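Local coordinates for sensor protein KdpD (Escherichia coli, PDB 4Y2F) that senses potassium-related signals as a histidine kinase, here represented by its GAF domain, a probable regulatory module of the cytoplasmic part, at residues Q88-V102 with L121-E133. Sequence-based numbering, arbitrary orientation.
Sequences QILPLKSGEKTYGLV and LETFTLLVANALE
Leu92 pushes its two methyl branches between Thr125, Val128 and Leu132, the apolar centre where helix 121-133 packs on the beta hairpin 88-102 of this GAF domain. Its CG stands anti to the carbonyl carbon, which sends CD1 to 3.8 Å from Leu132 CD1 and CD2 to 3.7 Å from Thr125 CB, on a separate turn of the helix. The small Ala129 lets the strand come close, with Ala129 CB 3.3 Å from Lys93 O. Accordingly the axes of strand 88-94 and the helix approach to 6.4 Å, crossing at -62°. Towards Gln88 the packing continues with Leu90 CD1 against Leu121 CD2, while on the other face of the sheet Leu101 meets helix 62-71.

Polar groups take over at the margins. Water 1 donates to Pro91 O and Thr125 OG1 and accepts from Lys93 N, joining strand backbone to helix side chain. At the hairpin end, beside the type II' turn from Ser94 to Lys97, Glu133 lies across the Tyr99 ring: its CB sits 3.8 Å from the centroid, 18° off the normal, a CH-pi contact over one face. With CG anti to the backbone nitrogen (chi1 174°), the extended chain passes the phenol and carries the carboxylate to Ser94, while Lys137 forms a salt bridge with OE2. An alanine in place of Glu133 would keep only a methyl over the ring, and would probably leave Ser94 OG without this acceptor and Lys137 without this counter-charge. Water 2, in the plane of the Tyr99 ring at its edge, accepts from Tyr99 OH and donates to Ser94 O and Glu133 OE2. Ser94 OG itself donates to Glu133 OE1 at 2.8 Å, approaching from above the carboxylate plane.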
ATOM      1  N   GLN A  88     -14.126  10.387 -12.169  1.00 11.88           N
ATOM      2  CA  GLN A  88     -13.103  10.989 -11.325  1.00 10.96           C
ATOM      3  C   GLN A  88     -11.745  10.902 -12.009  1.00 10.61           C
ATOM      4  O   GLN A  88     -11.452   9.941 -12.719  1.00 12.68           O
ATOM      5  CB  GLN A  88     -13.005  10.262  -9.990  1.00 12.04           C
ATOM      6  CG  GLN A  88     -14.306  10.242  -9.221  1.00 13.07           C
ATOM      7  CD  GLN A  88     -14.098   9.718  -7.831  1.00 14.05           C
ATOM      8  OE1 GLN A  88     -14.075   8.519  -7.625  1.00 15.49           O
ATOM      9  NE2 GLN A  88     -13.912  10.616  -6.873  1.00 18.56           N
ATOM     10  N   ILE A  89     -10.909  11.919 -11.774  1.00 12.52           N
ATOM     11  CA  ILE A  89      -9.519  11.923 -12.212  1.00 12.80           C
ATOM     12  C   ILE A  89      -8.687  11.916 -10.933  1.00 12.74           C
ATOM     13  O   ILE A  89      -8.712  12.886 -10.161  1.00 13.22           O
ATOM     14  CB  ILE A  89      -9.195  13.152 -13.065  1.00 16.69           C
ATOM     15  CG1 ILE A  89     -10.001  13.115 -14.363  1.00 18.34           C
ATOM     16  CG2 ILE A  89      -7.716  13.176 -13.383  1.00 21.88           C
ATOM     17  CD1 ILE A  89      -9.730  14.337 -15.244  1.00 25.92           C
ATOM     18  N   LEU A  90      -7.952  10.823 -10.696  1.00 13.03           N
ATOM     19  CA  LEU A  90      -7.292  10.601  -9.404  1.00 13.57           C
ATOM     20  C   LEU A  90      -5.786  10.457  -9.570  1.00 12.54           C
ATOM     21  O   LEU A  90      -5.323   9.577 -10.321  1.00 15.00           O
ATOM     22  CB  LEU A  90      -7.868   9.361  -8.710  1.00 14.68           C
ATOM     23  CG  LEU A  90      -9.371   9.467  -8.459  1.00 14.76           C
ATOM     24  CD1 LEU A  90      -9.872   8.145  -7.923  1.00 19.62           C
ATOM     25  CD2 LEU A  90      -9.697  10.593  -7.490  1.00 17.87           C
ATOM     26  N   PRO A  91      -4.986  11.259  -8.888  1.00 14.13           N
ATOM     27  CA  PRO A  91      -3.535  11.048  -8.946  1.00 14.05           C
ATOM     28  C   PRO A  91      -3.117   9.776  -8.223  1.00 19.51           C
ATOM     29  O   PRO A  91      -3.656   9.417  -7.172  1.00 18.61           O
ATOM     30  CB  PRO A  91      -2.969  12.292  -8.259  1.00 18.57           C
ATOM     31  CG  PRO A  91      -4.070  12.771  -7.370  1.00 22.68           C
ATOM     32  CD  PRO A  91      -5.357  12.439  -8.092  1.00 17.46           C
ATOM     33  N   LEU A  92      -2.160   9.075  -8.826  1.00 15.37           N
ATOM     34  CA  LEU A  92      -1.543   7.902  -8.204  1.00 13.49           C
ATOM     35  C   LEU A  92      -0.300   8.392  -7.476  1.00 15.42           C
ATOM     36  O   LEU A  92       0.778   8.509  -8.067  1.00 18.56           O
ATOM     37  CB  LEU A  92      -1.197   6.872  -9.270  1.00 16.24           C
ATOM     38  CG  LEU A  92      -2.412   6.494 -10.115  1.00 14.77           C
ATOM     39  CD1 LEU A  92      -2.006   5.628 -11.297  1.00 15.74           C
ATOM     40  CD2 LEU A  92      -3.473   5.781  -9.267  1.00 15.97           C
ATOM     41  N   LYS A  93      -0.439   8.680  -6.184  1.00 17.23           N
ATOM     42  CA  LYS A  93       0.595   9.366  -5.432  1.00 19.63           C
ATOM     43  C   LYS A  93       1.195   8.459  -4.373  1.00 21.71           C
ATOM     44  O   LYS A  93       0.481   7.709  -3.699  1.00 25.20           O
ATOM     45  CB  LYS A  93       0.035  10.586  -4.702  1.00 28.64           C
ATOM     46  CG  LYS A  93      -0.649  11.587  -5.574  1.00 29.35           C
ATOM     47  CD  LYS A  93      -1.124  12.774  -4.750  1.00 25.60           C
ATOM     48  CE  LYS A  93       0.033  13.625  -4.271  1.00 27.00           C
ATOM     49  NZ  LYS A  93      -0.443  14.954  -3.756  1.00 30.08           N
ATOM     50  N   SER A  94       2.506   8.543  -4.223  1.00 22.22           N
ATOM     51  CA  SER A  94       3.186   7.967  -3.074  1.00 24.06           C
ATOM     52  C   SER A  94       3.940   9.109  -2.416  1.00 24.75           C
ATOM     53  O   SER A  94       4.855   9.683  -3.019  1.00 26.97           O
ATOM     54  CB  SER A  94       4.131   6.851  -3.494  1.00 30.05           C
ATOM     55  OG  SER A  94       4.827   6.371  -2.363  1.00 30.98           O
ATOM     56  N   GLY A  95       3.544   9.453  -1.195  1.00 28.03           N
ATOM     57  CA  GLY A  95       4.070  10.660  -0.589  1.00 29.29           C
ATOM     58  C   GLY A  95       3.584  11.868  -1.366  1.00 26.26           C
ATOM     59  O   GLY A  95       2.410  11.963  -1.745  1.00 31.87           O
ATOM     60  N   GLU A  96       4.504  12.785  -1.644  1.00 31.24           N
ATOM     61  CA  GLU A  96       4.176  13.987  -2.397  1.00 30.60           C
ATOM     62  C   GLU A  96       4.330  13.817  -3.905  1.00 31.23           C
ATOM     63  O   GLU A  96       3.978  14.734  -4.655  1.00 35.82           O
ATOM     64  CB  GLU A  96       5.024  15.166  -1.908  1.00 33.55           C
ATOM     65  CG  GLU A  96       5.074  15.326  -0.387  1.00 42.49           C
ATOM     66  CD  GLU A  96       3.759  15.791   0.229  1.00 54.13           C
ATOM     67  OE1 GLU A  96       2.747  15.906  -0.497  1.00 60.79           O
ATOM     68  OE2 GLU A  96       3.740  16.050   1.451  1.00 64.83           O
ATOM     69  N   LYS A  97       4.811  12.666  -4.370  1.00 23.68           N
ATOM     70  CA  LYS A  97       5.114  12.447  -5.778  1.00 25.75           C
ATOM     71  C   LYS A  97       3.974  11.712  -6.465  1.00 27.17           C
ATOM     72  O   LYS A  97       3.453  10.722  -5.945  1.00 21.84           O
ATOM     73  CB  LYS A  97       6.403  11.645  -5.949  1.00 27.36           C
ATOM     74  CG  LYS A  97       7.615  12.498  -6.316  1.00 46.86           C
ATOM     75  CD  LYS A  97       7.727  13.709  -5.405  1.00 55.12           C
ATOM     76  CE  LYS A  97       8.688  14.744  -5.966  1.00 61.23           C
ATOM     77  NZ  LYS A  97       8.629  16.025  -5.209  1.00 65.10           N
ATOM     78  N   THR A  98       3.610  12.186  -7.653  1.00 21.77           N
ATOM     79  CA  THR A  98       2.566  11.573  -8.462  1.00 19.00           C
ATOM     80  C   THR A  98       3.227  10.795  -9.594  1.00 19.81           C
ATOM     81  O   THR A  98       4.070  11.339 -10.320  1.00 23.22           O
ATOM     82  CB  THR A  98       1.614  12.651  -8.980  1.00 21.03           C
ATOM     83  OG1 THR A  98       1.032  13.322  -7.859  1.00 23.91           O
ATOM     84  CG2 THR A  98       0.499  12.033  -9.794  1.00 19.20           C
ATOM     85  N   TYR A  99       2.886   9.513  -9.710  1.00 20.56           N
ATOM     86  CA  TYR A  99       3.507   8.622 -10.679  1.00 18.69           C
ATOM     87  C   TYR A  99       2.611   8.331 -11.865  1.00 20.41           C
ATOM     88  O   TYR A  99       3.058   7.696 -12.824  1.00 24.06           O
ATOM     89  CB  TYR A  99       3.904   7.306  -9.995  1.00 18.35           C
ATOM     90  CG  TYR A  99       5.024   7.520  -9.008  1.00 21.07           C
ATOM     91  CD1 TYR A  99       4.757   7.906  -7.699  1.00 23.52           C
ATOM     92  CD2 TYR A  99       6.348   7.400  -9.401  1.00 22.63           C
ATOM     93  CE1 TYR A  99       5.776   8.150  -6.808  1.00 26.95           C
ATOM     94  CE2 TYR A  99       7.372   7.625  -8.514  1.00 26.29           C
ATOM     95  CZ  TYR A  99       7.083   8.004  -7.218  1.00 22.54           C
ATOM     96  OH  TYR A  99       8.109   8.245  -6.339  1.00 31.13           O
ATOM     97  N   GLY A 100       1.369   8.791 -11.817  1.00 17.99           N
ATOM     98  CA  GLY A 100       0.424   8.537 -12.879  1.00 19.01           C
ATOM     99  C   GLY A 100      -0.938   9.017 -12.427  1.00 14.14           C
ATOM    100  O   GLY A 100      -1.070   9.663 -11.386  1.00 15.56           O
ATOM    101  N   LEU A 101      -1.942   8.710 -13.247  1.00 14.83           N
ATOM    102  CA  LEU A 101      -3.318   9.035 -12.904  1.00 14.36           C
ATOM    103  C   LEU A 101      -4.180   7.832 -13.226  1.00 15.88           C
ATOM    104  O   LEU A 101      -3.823   6.988 -14.054  1.00 16.96           O
ATOM    105  CB  LEU A 101      -3.889  10.146 -13.783  1.00 19.84           C
ATOM    106  CG  LEU A 101      -3.312  11.543 -13.792  1.00 25.24           C
ATOM    107  CD1 LEU A 101      -4.195  12.322 -14.735  1.00 23.69           C
ATOM    108  CD2 LEU A 101      -3.354  12.153 -12.407  1.00 21.99           C
ATOM    109  N   VAL A 102      -5.331   7.752 -12.564  1.00 13.48           N
ATOM    110  CA  VAL A 102      -6.376   6.843 -13.014  1.00 14.88           C
ATOM    111  C   VAL A 102      -7.655   7.650 -13.217  1.00 14.30           C
ATOM    112  O   VAL A 102      -8.021   8.485 -12.374  1.00 15.04           O
ATOM    113  CB  VAL A 102      -6.549   5.626 -12.082  1.00 12.11           C
ATOM    114  CG1 VAL A 102      -6.987   6.054 -10.680  1.00 15.40           C
ATOM    115  CG2 VAL A 102      -7.504   4.595 -12.693  1.00 14.26           C
ATOM    116  N   LEU A 121     -11.171   3.358  -2.403  1.00 11.93           N
ATOM    117  CA  LEU A 121     -10.512   3.659  -3.664  1.00 15.07           C
ATOM    118  C   LEU A 121      -9.201   4.391  -3.431  1.00 15.51           C
ATOM    119  O   LEU A 121      -8.224   4.156  -4.151  1.00 15.20           O
ATOM    120  CB  LEU A 121     -11.453   4.475  -4.543  1.00 14.68           C
ATOM    121  CG  LEU A 121     -10.920   4.882  -5.925  1.00 15.94           C
ATOM    122  CD1 LEU A 121     -10.487   3.684  -6.744  1.00 15.57           C
ATOM    123  CD2 LEU A 121     -12.025   5.664  -6.660  1.00 15.99           C
ATOM    124  N   GLU A 122      -9.141   5.258  -2.417  1.00 13.29           N
ATOM    125  CA  GLU A 122      -7.876   5.919  -2.128  1.00 16.04           C
ATOM    126  C   GLU A 122      -6.799   4.916  -1.742  1.00 19.44           C
ATOM    127  O   GLU A 122      -5.638   5.052  -2.156  1.00 22.38           O
ATOM    128  CB  GLU A 122      -8.048   6.972  -1.047  1.00 19.41           C
ATOM    129  CG  GLU A 122      -6.730   7.660  -0.764  1.00 26.90           C
ATOM    130  CD  GLU A 122      -6.877   8.838   0.136  1.00 41.98           C
ATOM    131  OE1 GLU A 122      -7.247   9.918  -0.364  1.00 46.06           O
ATOM    132  OE2 GLU A 122      -6.641   8.675   1.347  1.00 39.71           O
ATOM    133  N   THR A 123      -7.158   3.896  -0.966  1.00 15.69           N
ATOM    134  CA  THR A 123      -6.184   2.875  -0.607  1.00 18.15           C
ATOM    135  C   THR A 123      -5.720   2.125  -1.845  1.00 18.13           C
ATOM    136  O   THR A 123      -4.527   1.832  -1.989  1.00 17.90           O
ATOM    137  CB  THR A 123      -6.788   1.913   0.409  1.00 20.07           C
ATOM    138  OG1 THR A 123      -7.256   2.651   1.550  1.00 21.82           O
ATOM    139  CG2 THR A 123      -5.743   0.919   0.877  1.00 22.68           C
ATOM    140  N   PHE A 124      -6.643   1.832  -2.769  1.00 15.61           N
ATOM    141  CA  PHE A 124      -6.243   1.199  -4.023  1.00 15.20           C
ATOM    142  C   PHE A 124      -5.223   2.053  -4.773  1.00 16.35           C
ATOM    143  O   PHE A 124      -4.188   1.542  -5.225  1.00 17.15           O
ATOM    144  CB  PHE A 124      -7.473   0.925  -4.896  1.00 16.18           C
ATOM    145  CG  PHE A 124      -8.133  -0.394  -4.624  1.00 19.25           C
ATOM    146  CD1 PHE A 124      -8.788  -0.626  -3.424  1.00 20.20           C
ATOM    147  CD2 PHE A 124      -8.109  -1.406  -5.574  1.00 27.55           C
ATOM    148  CE1 PHE A 124      -9.395  -1.851  -3.172  1.00 24.06           C
ATOM    149  CE2 PHE A 124      -8.718  -2.625  -5.333  1.00 28.69           C
ATOM    150  CZ  PHE A 124      -9.348  -2.854  -4.129  1.00 23.65           C
ATOM    151  N   THR A 125      -5.484   3.358  -4.920  1.00 14.29           N
ATOM    152  CA  THR A 125      -4.549   4.191  -5.675  1.00 16.77           C
ATOM    153  C   THR A 125      -3.192   4.284  -4.990  1.00 14.84           C
ATOM    154  O   THR A 125      -2.168   4.431  -5.666  1.00 16.88           O
ATOM    155  CB  THR A 125      -5.115   5.591  -5.933  1.00 17.96           C
ATOM    156  OG1 THR A 125      -5.271   6.306  -4.700  1.00 20.32           O
ATOM    157  CG2 THR A 125      -6.454   5.518  -6.665  1.00 20.83           C
ATOM    158  N   LEU A 126      -3.157   4.174  -3.659  1.00 16.34           N
ATOM    159  CA  LEU A 126      -1.880   4.183  -2.959  1.00 15.40           C
ATOM    160  C   LEU A 126      -1.070   2.933  -3.287  1.00 16.96           C
ATOM    161  O   LEU A 126       0.143   3.015  -3.518  1.00 16.70           O
ATOM    162  CB  LEU A 126      -2.130   4.286  -1.459  1.00 18.95           C
ATOM    163  CG  LEU A 126      -0.935   4.230  -0.522  1.00 25.64           C
ATOM    164  CD1 LEU A 126       0.099   5.287  -0.914  1.00 34.67           C
ATOM    165  CD2 LEU A 126      -1.436   4.473   0.877  1.00 28.86           C
ATOM    166  N   LEU A 127      -1.725   1.774  -3.344  1.00 17.25           N
ATOM    167  CA  LEU A 127      -1.012   0.546  -3.691  1.00 15.10           C
ATOM    168  C   LEU A 127      -0.537   0.577  -5.140  1.00 14.61           C
ATOM    169  O   LEU A 127       0.595   0.171  -5.439  1.00 16.77           O
ATOM    170  CB  LEU A 127      -1.913  -0.660  -3.444  1.00 16.47           C
ATOM    171  CG  LEU A 127      -2.241  -1.024  -2.005  1.00 27.69           C
ATOM    172  CD1 LEU A 127      -2.793  -2.414  -2.055  1.00 31.16           C
ATOM    173  CD2 LEU A 127      -1.007  -1.002  -1.127  1.00 30.41           C
ATOM    174  N   VAL A 128      -1.367   1.091  -6.056  1.00 14.28           N
ATOM    175  CA  VAL A 128      -0.938   1.234  -7.441  1.00 16.65           C
ATOM    176  C   VAL A 128       0.263   2.169  -7.540  1.00 17.34           C
ATOM    177  O   VAL A 128       1.240   1.886  -8.245  1.00 17.57           O
ATOM    178  CB  VAL A 128      -2.110   1.706  -8.319  1.00 15.10           C
ATOM    179  CG1 VAL A 128      -1.608   2.022  -9.719  1.00 18.45           C
ATOM    180  CG2 VAL A 128      -3.201   0.638  -8.342  1.00 18.42           C
ATOM    181  N   ALA A 129       0.208   3.295  -6.826  1.00 16.19           N
ATOM    182  CA  ALA A 129       1.301   4.256  -6.864  1.00 17.09           C
ATOM    183  C   ALA A 129       2.599   3.640  -6.363  1.00 17.53           C
ATOM    184  O   ALA A 129       3.662   3.883  -6.937  1.00 19.42           O
ATOM    185  CB  ALA A 129       0.945   5.491  -6.037  1.00 18.20           C
ATOM    186  N   ASN A 130       2.527   2.837  -5.293  1.00 18.57           N
ATOM    187  CA  ASN A 130       3.718   2.172  -4.770  1.00 18.83           C
ATOM    188  C   ASN A 130       4.326   1.242  -5.810  1.00 19.21           C
ATOM    189  O   ASN A 130       5.554   1.139  -5.918  1.00 19.10           O
ATOM    190  CB  ASN A 130       3.356   1.358  -3.525  1.00 20.11           C
ATOM    191  CG  ASN A 130       3.170   2.206  -2.291  1.00 27.44           C
ATOM    192  OD1 ASN A 130       3.484   3.393  -2.282  1.00 38.31           O
ATOM    193  ND2 ASN A 130       2.681   1.586  -1.222  1.00 37.33           N
ATOM    194  N   ALA A 131       3.485   0.547  -6.578  1.00 17.69           N
ATOM    195  CA  ALA A 131       3.997  -0.352  -7.611  1.00 18.32           C
ATOM    196  C   ALA A 131       4.682   0.426  -8.728  1.00 20.51           C
ATOM    197  O   ALA A 131       5.782   0.067  -9.167  1.00 21.54           O
ATOM    198  CB  ALA A 131       2.862  -1.228  -8.149  1.00 19.86           C
ATOM    199  N   LEU A 132       4.047   1.505  -9.191  1.00 19.08           N
ATOM    200  CA  LEU A 132       4.657   2.375 -10.191  1.00 18.91           C
ATOM    201  C   LEU A 132       5.959   2.980  -9.683  1.00 19.79           C
ATOM    202  O   LEU A 132       6.943   3.056 -10.426  1.00 23.12           O
ATOM    203  CB  LEU A 132       3.675   3.486 -10.553  1.00 21.41           C
ATOM    204  CG  LEU A 132       2.453   3.017 -11.329  1.00 17.27           C
ATOM    205  CD1 LEU A 132       1.501   4.204 -11.570  1.00 19.30           C
ATOM    206  CD2 LEU A 132       2.898   2.406 -12.652  1.00 18.90           C
ATOM    207  N   GLU A 133       5.987   3.401  -8.414  1.00 21.82           N
ATOM    208  CA  GLU A 133       7.211   3.964  -7.842  1.00 21.55           C
ATOM    209  C   GLU A 133       8.335   2.937  -7.834  1.00 22.80           C
ATOM    210  O   GLU A 133       9.481   3.251  -8.174  1.00 24.65           O
ATOM    211  CB  GLU A 133       6.937   4.489  -6.426  1.00 26.21           C
ATOM    212  CG  GLU A 133       8.177   4.972  -5.654  1.00 27.65           C
ATOM    213  CD  GLU A 133       7.847   5.412  -4.231  1.00 29.37           C
ATOM    214  OE1 GLU A 133       6.822   4.958  -3.686  1.00 36.60           O
ATOM    215  OE2 GLU A 133       8.616   6.208  -3.656  1.00 49.15           O
TER
HETATM  216  O   HOH W   1      -2.860   8.026  -4.499  1.00 28.50           O
HETATM  217  O   HOH W   2       7.386   8.799  -3.498  1.00 31.50           O